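Long-range contacts in acyl-CoA dehydrogenase (Bacillus anthracis, PDB 3OWA), which binds FAD and probably catalyses the alpha,beta-dehydrogenation of an acyl-CoA thioester, as other acyl-CoA dehydrogenases do: residues S98-R107 and K271-R282; L459-I470 and L567-L576. All blocks are in the same frame, centred on the assembly; numbering follows the deposited sequence. Where two conformers were deposited one is given.

Interaction 1: residues S98-R107 and K271-R282; sequences SALIAEKFSR and KLGVGTVGSAKR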
loop_
_atom_site.group_PDB
_atom_site.type_symbol
_atom_site.label_atom_id
_atom_site.label_comp_id
_atom_site.label_asym_id
_atom_site.label_seq_id
_atom_site.Cartn_x
_atom_site.Cartn_y
_atom_site.Cartn_z
ATOM N N SER A 98 -16.268 19.842 16.284
ATOM C CA SER A 98 -14.840 19.910 15.941
ATOM C C SER A 98 -14.320 18.658 15.196
ATOM O O SER A 98 -13.323 18.739 14.482
ATOM C CB SER A 98 -13.988 20.279 17.162
ATOM O OG SER A 98 -14.062 19.295 18.161
ATOM N N ALA A 99 -15.020 17.527 15.303
ATOM C CA ALA A 99 -14.710 16.361 14.464
ATOM C C ALA A 99 -15.106 16.676 13.025
ATOM O O ALA A 99 -14.374 16.397 12.098
ATOM C CB ALA A 99 -15.417 15.087 14.965
ATOM N N LEU A 100 -16.275 17.264 12.843
ATOM C CA LEU A 100 -16.740 17.604 11.512
ATOM C C LEU A 100 -15.831 18.638 10.863
ATOM O O LEU A 100 -15.603 18.587 9.646
ATOM C CB LEU A 100 -18.177 18.106 11.575
ATOM C CG LEU A 100 -19.195 16.965 11.571
ATOM C CD1 LEU A 100 -20.627 17.448 11.924
ATOM C CD2 LEU A 100 -19.181 16.261 10.214
ATOM N N ILE A 101 -15.303 19.572 11.665
ATOM C CA ILE A 101 -14.367 20.528 11.118
ATOM C C ILE A 101 -13.097 19.810 10.582
ATOM O O ILE A 101 -12.646 20.068 9.451
ATOM C CB ILE A 101 -13.996 21.644 12.133
ATOM C CG1 ILE A 101 -15.193 22.593 12.369
ATOM C CG2 ILE A 101 -12.771 22.448 11.632
ATOM C CD1 ILE A 101 -15.092 23.385 13.710
ATOM N N ALA A 102 -12.564 18.865 11.355
ATOM C CA ALA A 102 -11.392 18.089 10.892
ATOM C C ALA A 102 -11.691 17.239 9.657
ATOM O O ALA A 102 -10.869 17.151 8.727
ATOM C CB ALA A 102 -10.822 17.219 12.019
ATOM N N GLU A 103 -12.885 16.652 9.622
ATOM C CA GLU A 103 -13.277 15.843 8.500
ATOM C C GLU A 103 -13.260 16.677 7.219
ATOM O O GLU A 103 -12.745 16.230 6.194
ATOM C CB GLU A 103 -14.665 15.175 8.708
ATOM C CG GLU A 103 -14.908 14.054 7.686
ATOM C CD GLU A 103 -16.349 13.560 7.604
ATOM O OE1 GLU A 103 -16.810 13.341 6.460
ATOM O OE2 GLU A 103 -17.014 13.370 8.659
ATOM N N LYS A 104 -13.823 17.865 7.267
ATOM C CA LYS A 104 -13.873 18.730 6.087
ATOM C C LYS A 104 -12.518 19.348 5.737
ATOM O O LYS A 104 -12.217 19.531 4.529
ATOM C CB LYS A 104 -14.915 19.821 6.278
ATOM C CG LYS A 104 -16.330 19.266 6.497
ATOM C CD LYS A 104 -16.738 18.475 5.280
ATOM C CE LYS A 104 -18.187 18.082 5.294
ATOM N NZ LYS A 104 -18.339 16.967 4.313
ATOM N N PHE A 105 -11.690 19.635 6.754
ATOM C CA PHE A 105 -10.312 20.109 6.478
ATOM C C PHE A 105 -9.453 19.131 5.663
ATOM O O PHE A 105 -8.541 19.537 4.909
ATOM C CB PHE A 105 -9.577 20.553 7.772
ATOM C CG PHE A 105 -9.545 22.034 7.953
ATOM C CD1 PHE A 105 -8.456 22.777 7.524
ATOM C CD2 PHE A 105 -10.624 22.703 8.549
ATOM C CE1 PHE A 105 -8.464 24.191 7.673
ATOM C CE2 PHE A 105 -10.624 24.101 8.677
ATOM C CZ PHE A 105 -9.538 24.830 8.246
ATOM N N SER A 106 -9.697 17.826 5.832
ATOM C CA SER A 106 -8.963 16.803 5.040
ATOM C C SER A 106 -8.960 17.037 3.510
ATOM O O SER A 106 -8.029 16.649 2.814
ATOM C CB SER A 106 -9.463 15.402 5.373
ATOM O OG SER A 106 -10.737 15.252 4.774
ATOM N N ARG A 107 -9.970 17.729 2.995
ATOM C CA ARG A 107 -10.003 18.085 1.578
ATOM C C ARG A 107 -8.736 18.876 1.151
ATOM O O ARG A 107 -8.310 18.799 -0.013
ATOM C CB ARG A 107 -11.322 18.833 1.277
ATOM C CG ARG A 107 -11.488 19.339 -0.145
ATOM C CD ARG A 107 -12.173 18.301 -1.066
ATOM N NE ARG A 107 -12.343 18.882 -2.402
ATOM C CZ ARG A 107 -13.489 19.360 -2.870
ATOM N NH1 ARG A 107 -14.594 19.271 -2.137
ATOM N NH2 ARG A 107 -13.540 19.907 -4.081
ATOM N N LYS A 271 -8.680 12.158 16.247
ATOM C CA LYS A 271 -8.773 13.260 15.298
ATOM C C LYS A 271 -8.185 12.867 13.941
ATOM O O LYS A 271 -8.739 13.202 12.896
ATOM C CB LYS A 271 -8.023 14.482 15.846
ATOM C CG LYS A 271 -8.842 15.706 15.886
ATOM C CD LYS A 271 -10.052 15.548 16.729
ATOM C CE LYS A 271 -10.949 16.768 16.540
ATOM N NZ LYS A 271 -10.176 18.052 16.725
ATOM N N LEU A 272 -7.049 12.167 13.967
ATOM C CA LEU A 272 -6.475 11.631 12.744
ATOM C C LEU A 272 -7.435 10.628 12.090
ATOM O O LEU A 272 -7.602 10.641 10.871
ATOM C CB LEU A 272 -5.096 11.006 13.000
ATOM C CG LEU A 272 -4.279 10.657 11.745
ATOM C CD1 LEU A 272 -4.120 11.878 10.833
ATOM C CD2 LEU A 272 -2.917 10.099 12.142
ATOM N N GLY A 273 -8.072 9.784 12.900
ATOM C CA GLY A 273 -9.131 8.894 12.411
ATOM C C GLY A 273 -10.204 9.645 11.645
ATOM O O GLY A 273 -10.556 9.290 10.516
ATOM N N VAL A 274 -10.731 10.707 12.241
ATOM C CA VAL A 274 -11.744 11.515 11.563
ATOM C C VAL A 274 -11.168 12.056 10.242
ATOM O O VAL A 274 -11.817 12.042 9.209
ATOM C CB VAL A 274 -12.175 12.715 12.481
ATOM C CG1 VAL A 274 -13.141 13.639 11.766
ATOM C CG2 VAL A 274 -12.848 12.225 13.750
ATOM N N GLY A 275 -9.946 12.589 10.286
ATOM C CA GLY A 275 -9.307 13.128 9.081
ATOM C C GLY A 275 -9.191 12.079 7.969
ATOM O O GLY A 275 -9.498 12.359 6.794
ATOM N N THR A 276 -8.740 10.868 8.305
ATOM C CA THR A 276 -8.539 9.861 7.257
ATOM C C THR A 276 -9.898 9.472 6.658
ATOM O O THR A 276 -9.995 9.091 5.494
ATOM C CB THR A 276 -7.825 8.618 7.793
ATOM O OG1 THR A 276 -8.597 8.087 8.878
ATOM C CG2 THR A 276 -6.379 8.986 8.292
ATOM N N VAL A 277 -10.951 9.605 7.456
ATOM C CA VAL A 277 -12.274 9.244 6.985
ATOM C C VAL A 277 -12.729 10.252 5.947
ATOM O O VAL A 277 -13.352 9.865 4.931
ATOM C CB VAL A 277 -13.310 9.127 8.154
ATOM C CG1 VAL A 277 -14.722 9.309 7.645
ATOM C CG2 VAL A 277 -13.206 7.747 8.821
ATOM N N GLY A 278 -12.448 11.529 6.189
ATOM C CA GLY A 278 -12.753 12.584 5.194
ATOM C C GLY A 278 -11.995 12.346 3.895
ATOM O O GLY A 278 -12.547 12.468 2.803
ATOM N N SER A 279 -10.711 11.986 3.997
ATOM C CA SER A 279 -9.952 11.724 2.811
ATOM C C SER A 279 -10.419 10.499 2.062
ATOM O O SER A 279 -10.381 10.490 0.835
ATOM C CB SER A 279 -8.451 11.584 3.148
ATOM O OG SER A 279 -7.984 12.736 3.864
ATOM N N ALA A 280 -10.819 9.446 2.775
ATOM C CA ALA A 280 -11.276 8.251 2.104
ATOM C C ALA A 280 -12.554 8.547 1.338
ATOM O O ALA A 280 -12.721 8.056 0.233
ATOM C CB ALA A 280 -11.492 7.064 3.123
ATOM N N LYS A 281 -13.426 9.375 1.899
ATOM C CA LYS A 281 -14.639 9.766 1.187
ATOM C C LYS A 281 -14.323 10.561 -0.061
ATOM O O LYS A 281 -14.966 10.380 -1.094
ATOM C CB LYS A 281 -15.540 10.639 2.054
ATOM C CG LYS A 281 -16.232 9.949 3.199
ATOM C CD LYS A 281 -17.160 10.966 3.837
ATOM C CE LYS A 281 -17.749 10.499 5.157
ATOM N NZ LYS A 281 -18.641 11.590 5.697
ATOM N N ARG A 282 -13.317 11.427 0.008
ATOM C CA ARG A 282 -12.945 12.204 -1.161
ATOM C C ARG A 282 -12.338 11.295 -2.261
ATOM O O ARG A 282 -12.587 11.489 -3.461
ATOM C CB ARG A 282 -11.929 13.295 -0.754
ATOM C CG ARG A 282 -11.455 14.151 -1.906
ATOM C CD ARG A 282 -12.648 14.894 -2.586
ATOM N NE ARG A 282 -12.120 15.688 -3.686
ATOM C CZ ARG A 282 -12.868 16.318 -4.584
ATOM N NH1 ARG A 282 -12.275 17.006 -5.564
ATOM N NH2 ARG A 282 -14.201 16.247 -4.515
HETATM O O HOH W 1 -10.931 20.249 14.427
HETATM O O HOH W 2 -19.500 12.487 8.563
HETATM O O HOH W 3 -11.314 15.178 2.027
HETATM O O HOH W 4 -6.315 14.706 2.842
#
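The guanidinium of Arg107 lies flat on that of Arg282, the two planes 16° apart and their centres 3.5 Å from each other. The overlap is offset: NE of Arg107 sits over the centre of the Arg282 group, whereas CZ of Arg282 meets the face of Arg107 nearer its rim. Both chains bend at their second torsion, which folds the two planar ends over one another. Glu393 and Glu285 form salt bridges with the Arg282 end and probably offset the like charge. At a further flat group, the carboxylate of Glu103, Lys281 NZ reaches OE1 at 2.6 Å on the syn side, 22° out of the plane, as a salt bridge. The extended chains of Glu103 and Lys281 cross at about a right angle; water 2 joins OE2 to the same ammonium, OE2 also bonds Tyr326, and Glu322 is a second carboxylate partner of Lys281. This is a helix pair between the N-terminal and C-terminal helical domains of the acyl-CoA dehydrogenase fold; the axes of 98-105 and 271-282 cross at -44°, 7.3 Å apart at their closest. The backbones come nearest at Glu103 and Gly278: CG of Glu103 rests 3.6 Å from CA of Gly278, which has no side chain to keep them apart. Ser106 OG donates to Glu103 O at 2.6 Å, turning back onto its own helix, and accepts from water 3. Water 4 links Ser106 O with Ser279 OG. Toward the other end, Val274 CG1 presses against Ala99 O and CB of Glu103 while its CG2 meets Ala99 CB at 4.0 Å. Beyond it Lys271 CE passes 3.7 Å from Ser98 O, with water 1 bridging that carbonyl to NZ; Ser98 OG bonds Asp83.

Interaction 2: residues L459-I470 and L567-L576; sequences LQKYLVNNAKKI and LRKLTRHTPL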
loop_
_atom_site.group_PDB
_atom_site.type_symbol
_atom_site.label_atom_id
_atom_site.label_comp_id
_atom_site.label_asym_id
_atom_site.label_seq_id
_atom_site.Cartn_x
_atom_site.Cartn_y
_atom_site.Cartn_z
ATOM N N LEU A 459 -27.657 -12.276 10.562
ATOM C CA LEU A 459 -26.370 -12.931 10.392
ATOM C C LEU A 459 -25.208 -12.053 10.913
ATOM O O LEU A 459 -24.303 -12.541 11.586
ATOM C CB LEU A 459 -26.155 -13.345 8.934
ATOM C CG LEU A 459 -24.746 -13.863 8.617
ATOM C CD1 LEU A 459 -24.428 -15.140 9.396
ATOM C CD2 LEU A 459 -24.553 -14.058 7.111
ATOM N N GLN A 460 -25.264 -10.754 10.639
ATOM C CA GLN A 460 -24.154 -9.862 11.012
ATOM C C GLN A 460 -24.086 -9.669 12.521
ATOM O O GLN A 460 -22.998 -9.641 13.086
ATOM C CB GLN A 460 -24.231 -8.534 10.236
ATOM C CG GLN A 460 -23.992 -8.708 8.717
ATOM C CD GLN A 460 -25.139 -9.417 7.987
ATOM O OE1 GLN A 460 -26.306 -9.170 8.271
ATOM N NE2 GLN A 460 -24.803 -10.294 7.050
ATOM N N LYS A 461 -25.252 -9.589 13.173
ATOM C CA LYS A 461 -25.321 -9.546 14.630
ATOM C C LYS A 461 -24.748 -10.820 15.241
ATOM O O LYS A 461 -24.105 -10.799 16.286
ATOM C CB LYS A 461 -26.764 -9.342 15.104
ATOM C CG LYS A 461 -27.325 -7.956 14.868
ATOM C CD LYS A 461 -28.686 -7.824 15.557
ATOM C CE LYS A 461 -29.661 -6.971 14.736
ATOM N NZ LYS A 461 -31.107 -7.372 14.933
ATOM N N TYR A 462 -24.991 -11.935 14.575
ATOM C CA TYR A 462 -24.473 -13.215 15.008
ATOM C C TYR A 462 -22.934 -13.247 14.919
ATOM O O TYR A 462 -22.254 -13.672 15.852
ATOM C CB TYR A 462 -25.148 -14.342 14.199
ATOM C CG TYR A 462 -24.618 -15.716 14.505
ATOM C CD1 TYR A 462 -25.110 -16.457 15.585
ATOM C CD2 TYR A 462 -23.596 -16.266 13.735
ATOM C CE1 TYR A 462 -24.591 -17.727 15.871
ATOM C CE2 TYR A 462 -23.073 -17.510 14.016
ATOM C CZ TYR A 462 -23.567 -18.235 15.073
ATOM O OH TYR A 462 -23.028 -19.474 15.310
ATOM N N LEU A 463 -22.379 -12.776 13.808
ATOM C CA LEU A 463 -20.924 -12.745 13.666
ATOM C C LEU A 463 -20.250 -11.800 14.665
ATOM O O LEU A 463 -19.179 -12.114 15.217
ATOM C CB LEU A 463 -20.522 -12.390 12.230
ATOM C CG LEU A 463 -21.083 -13.314 11.152
ATOM C CD1 LEU A 463 -20.791 -12.739 9.799
ATOM C CD2 LEU A 463 -20.503 -14.712 11.286
ATOM N N VAL A 464 -20.892 -10.663 14.920
ATOM C CA VAL A 464 -20.366 -9.692 15.867
ATOM C C VAL A 464 -20.245 -10.327 17.266
ATOM O O VAL A 464 -19.182 -10.237 17.919
ATOM C CB VAL A 464 -21.250 -8.403 15.875
ATOM C CG1 VAL A 464 -21.108 -7.640 17.177
ATOM C CG2 VAL A 464 -20.901 -7.518 14.673
ATOM N N ASN A 465 -21.327 -10.978 17.708
ATOM C CA ASN A 465 -21.332 -11.724 18.973
ATOM C C ASN A 465 -20.242 -12.801 19.043
ATOM O O ASN A 465 -19.504 -12.898 20.035
ATOM C CB ASN A 465 -22.712 -12.342 19.251
ATOM C CG ASN A 465 -23.520 -11.540 20.250
ATOM O OD1 ASN A 465 -23.159 -11.457 21.431
ATOM N ND2 ASN A 465 -24.635 -10.949 19.793
ATOM N N ASN A 466 -20.122 -13.589 17.989
ATOM C CA ASN A 466 -19.112 -14.645 17.981
ATOM C C ASN A 466 -17.683 -14.109 17.908
ATOM O O ASN A 466 -16.758 -14.720 18.455
ATOM C CB ASN A 466 -19.388 -15.656 16.868
ATOM C CG ASN A 466 -20.545 -16.630 17.219
ATOM O OD1 ASN A 466 -20.752 -17.638 16.535
ATOM N ND2 ASN A 466 -21.286 -16.325 18.278
ATOM N N ALA A 467 -17.515 -12.961 17.241
ATOM C CA ALA A 467 -16.209 -12.291 17.156
ATOM C C ALA A 467 -15.729 -11.891 18.544
ATOM O O ALA A 467 -14.535 -12.027 18.851
ATOM C CB ALA A 467 -16.263 -11.057 16.222
ATOM N N LYS A 468 -16.657 -11.414 19.376
ATOM C CA LYS A 468 -16.340 -11.036 20.756
ATOM C C LYS A 468 -15.815 -12.220 21.557
ATOM O O LYS A 468 -14.797 -12.113 22.239
ATOM C CB LYS A 468 -17.566 -10.432 21.459
ATOM C CG LYS A 468 -17.954 -9.050 20.931
ATOM C CD LYS A 468 -19.084 -8.424 21.707
ATOM C CE LYS A 468 -19.631 -7.246 20.914
ATOM N NZ LYS A 468 -20.539 -6.420 21.721
ATOM N N LYS A 469 -16.524 -13.346 21.452
ATOM C CA LYS A 469 -16.124 -14.610 22.072
ATOM C C LYS A 469 -14.747 -15.090 21.596
ATOM O O LYS A 469 -13.936 -15.535 22.414
ATOM C CB LYS A 469 -17.177 -15.690 21.786
ATOM C CG LYS A 469 -18.559 -15.337 22.351
ATOM C CD LYS A 469 -19.625 -16.352 21.950
ATOM C CE LYS A 469 -20.969 -15.919 22.520
ATOM N NZ LYS A 469 -22.068 -16.734 21.954
ATOM N N ILE A 470 -14.496 -15.000 20.282
ATOM C CA ILE A 470 -13.216 -15.417 19.710
ATOM C C ILE A 470 -12.073 -14.545 20.258
ATOM O O ILE A 470 -11.040 -15.071 20.665
ATOM C CB ILE A 470 -13.244 -15.414 18.146
ATOM C CG1 ILE A 470 -14.186 -16.494 17.603
ATOM C CG2 ILE A 470 -11.852 -15.645 17.557
ATOM C CD1 ILE A 470 -14.672 -16.216 16.169
ATOM N N LEU A 567 -13.123 -22.992 17.856
ATOM C CA LEU A 567 -13.079 -21.866 16.916
ATOM C C LEU A 567 -13.979 -22.134 15.710
ATOM O O LEU A 567 -14.729 -21.247 15.283
ATOM C CB LEU A 567 -11.639 -21.556 16.477
ATOM C CG LEU A 567 -11.416 -20.457 15.415
ATOM C CD1 LEU A 567 -12.068 -19.105 15.810
ATOM C CD2 LEU A 567 -9.932 -20.278 15.113
ATOM N N ARG A 568 -13.918 -23.363 15.189
ATOM C CA ARG A 568 -14.796 -23.808 14.095
ATOM C C ARG A 568 -16.279 -23.682 14.471
ATOM O O ARG A 568 -17.093 -23.222 13.668
ATOM C CB ARG A 568 -14.452 -25.243 13.669
ATOM C CG ARG A 568 -14.887 -25.610 12.252
ATOM C CD ARG A 568 -16.153 -26.487 12.227
ATOM N NE ARG A 568 -16.037 -27.692 13.058
ATOM C CZ ARG A 568 -15.651 -28.889 12.617
ATOM N NH1 ARG A 568 -15.336 -29.072 11.338
ATOM N NH2 ARG A 568 -15.579 -29.910 13.462
ATOM N N LYS A 569 -16.609 -24.071 15.699
ATOM C CA LYS A 569 -17.956 -23.898 16.253
ATOM C C LYS A 569 -18.365 -22.420 16.329
ATOM O O LYS A 569 -19.526 -22.082 16.091
ATOM C CB LYS A 569 -18.063 -24.539 17.648
ATOM C CG LYS A 569 -18.220 -26.068 17.629
ATOM C CD LYS A 569 -18.267 -26.662 19.031
ATOM C CE LYS A 569 -18.019 -28.175 18.996
ATOM N NZ LYS A 569 -17.845 -28.744 20.367
ATOM N N LEU A 570 -17.413 -21.550 16.657
ATOM C CA LEU A 570 -17.699 -20.128 16.777
ATOM C C LEU A 570 -17.773 -19.463 15.417
ATOM O O LEU A 570 -18.335 -18.396 15.262
ATOM C CB LEU A 570 -16.650 -19.446 17.647
ATOM C CG LEU A 570 -16.842 -19.623 19.151
ATOM C CD1 LEU A 570 -15.686 -18.976 19.851
ATOM C CD2 LEU A 570 -18.170 -19.038 19.647
ATOM N N THR A 571 -17.257 -20.142 14.417
ATOM C CA THR A 571 -17.023 -19.498 13.148
ATOM C C THR A 571 -17.923 -19.990 12.004
ATOM O O THR A 571 -18.022 -19.349 10.951
ATOM C CB THR A 571 -15.524 -19.583 12.847
ATOM O OG1 THR A 571 -15.083 -18.336 12.331
ATOM C CG2 THR A 571 -15.187 -20.747 11.952
ATOM N N ARG A 572 -18.597 -21.111 12.245
ATOM C CA ARG A 572 -19.524 -21.713 11.285
ATOM C C ARG A 572 -20.733 -20.820 10.974
ATOM O O ARG A 572 -21.401 -20.325 11.888
ATOM C CB ARG A 572 -20.027 -23.055 11.836
ATOM C CG ARG A 572 -18.973 -24.161 11.871
ATOM C CD ARG A 572 -19.586 -25.553 11.703
ATOM N NE ARG A 572 -20.875 -25.685 12.386
ATOM C CZ ARG A 572 -22.063 -25.657 11.777
ATOM N NH1 ARG A 572 -22.150 -25.507 10.459
ATOM N NH2 ARG A 572 -23.176 -25.782 12.489
ATOM N N HIS A 573 -21.011 -20.625 9.690
ATOM C CA HIS A 573 -22.208 -19.912 9.246
ATOM C C HIS A 573 -22.394 -20.104 7.761
ATOM O O HIS A 573 -21.514 -20.639 7.099
ATOM C CB HIS A 573 -22.124 -18.412 9.557
ATOM C CG HIS A 573 -21.116 -17.672 8.731
ATOM N ND1 HIS A 573 -19.759 -17.754 8.960
ATOM C CD2 HIS A 573 -21.272 -16.813 7.695
ATOM C CE1 HIS A 573 -19.122 -16.977 8.101
ATOM N NE2 HIS A 573 -20.017 -16.387 7.328
ATOM N N THR A 574 -23.525 -19.657 7.227
ATOM C CA THR A 574 -23.739 -19.743 5.790
ATOM C C THR A 574 -23.200 -18.490 5.134
ATOM O O THR A 574 -23.805 -17.441 5.237
ATOM C CB THR A 574 -25.220 -19.893 5.410
ATOM O OG1 THR A 574 -25.721 -21.123 5.943
ATOM C CG2 THR A 574 -25.379 -19.909 3.877
ATOM N N PRO A 575 -22.072 -18.611 4.424
ATOM C CA PRO A 575 -21.461 -17.451 3.808
ATOM C C PRO A 575 -22.369 -16.847 2.732
ATOM O O PRO A 575 -23.198 -17.548 2.164
ATOM C CB PRO A 575 -20.172 -18.021 3.206
ATOM C CG PRO A 575 -20.509 -19.436 2.907
ATOM C CD PRO A 575 -21.386 -19.858 4.055
ATOM N N LEU A 576 -22.234 -15.542 2.509
ATOM C CA LEU A 576 -22.967 -14.822 1.472
ATOM C C LEU A 576 -22.178 -14.777 0.192
ATOM O O LEU A 576 -20.956 -14.941 0.205
ATOM C CB LEU A 576 -23.202 -13.383 1.901
ATOM C CG LEU A 576 -23.878 -13.132 3.246
ATOM C CD1 LEU A 576 -23.745 -11.644 3.581
ATOM C CD2 LEU A 576 -25.350 -13.591 3.215
HETATM O O HOH W 5 -20.915 -20.231 14.384
#
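Leu463 sets its CD2 methyl over the face of the His573 ring, a CH-pi contact 4.0 Å from the centroid and 12° off the ring normal. Leu459 meets the same residue with CD1, obliquely to the ring and 4.0 Å from CD2 of the imidazole. Its other methyl, CD2, runs tip to tip against CD2 of Leu576, whose CD1 branch lies across the amide end of Gln460. At the opposite end of the contact Ile470 and Leu570 lie alongside one another, pointing opposite ways, Ile470 CG1 coming 3.7 Å from Leu570 CD1. Leu567 crosses Ile470 at about a right angle, laying CD1 against CG1 and CG2, while the aliphatic part of Lys469 passes over Leu570 CD2 before its end leads away. Between these two apolar groups Tyr462 turns the edge of its ring to Arg572 O; water 5, in the ring plane and doubtfully close to the phenol OH, lies near the carbonyl oxygens of both Lys569 and Arg572. Behind the first shell, the His573 ring is fixed in rotation by its own segment: ND1 donates to Thr571 O at 3.1 Å with an N-H...O angle of 167°, the acceptor lying in the ring plane. The imidazole sits between backbone N and carbonyl carbon, facing the leucines. Segments 459-470 and 567-571 run nearly antiparallel, at 158°. The contact thus joins helix 458-482 to the end of helix 557-571, and to the non-helical tail from Arg572 on, in the all-helical C-terminal region. Gln537 accepts from Leu576 N, and helix 526-554 backs Ile470, Leu567 and Thr571; helix 490-520 packs on Ala467 and Lys468, while Pro575 touches Ile552 of the second subunit.

Overall arrangement
From the N terminus, the chain runs through the N-terminal helices to 98-107, then the strands of the middle domain, and returns on helix 257-293, where interaction 1 closes a loop of 163 residues and joins the N-terminal and C-terminal helical domains. Further helices follow, with residues of the FAD pockets among them, before 459-470. Interaction 2 then closes a shorter loop of 96 residues, mostly helical and without strands, within the C-terminal part of the chain. The loops are in series, neither nested nor crossed. Their centres lie about 32 Å apart and their nearest atoms about 18 Å, so each ties together a different part of the fold without touching the other.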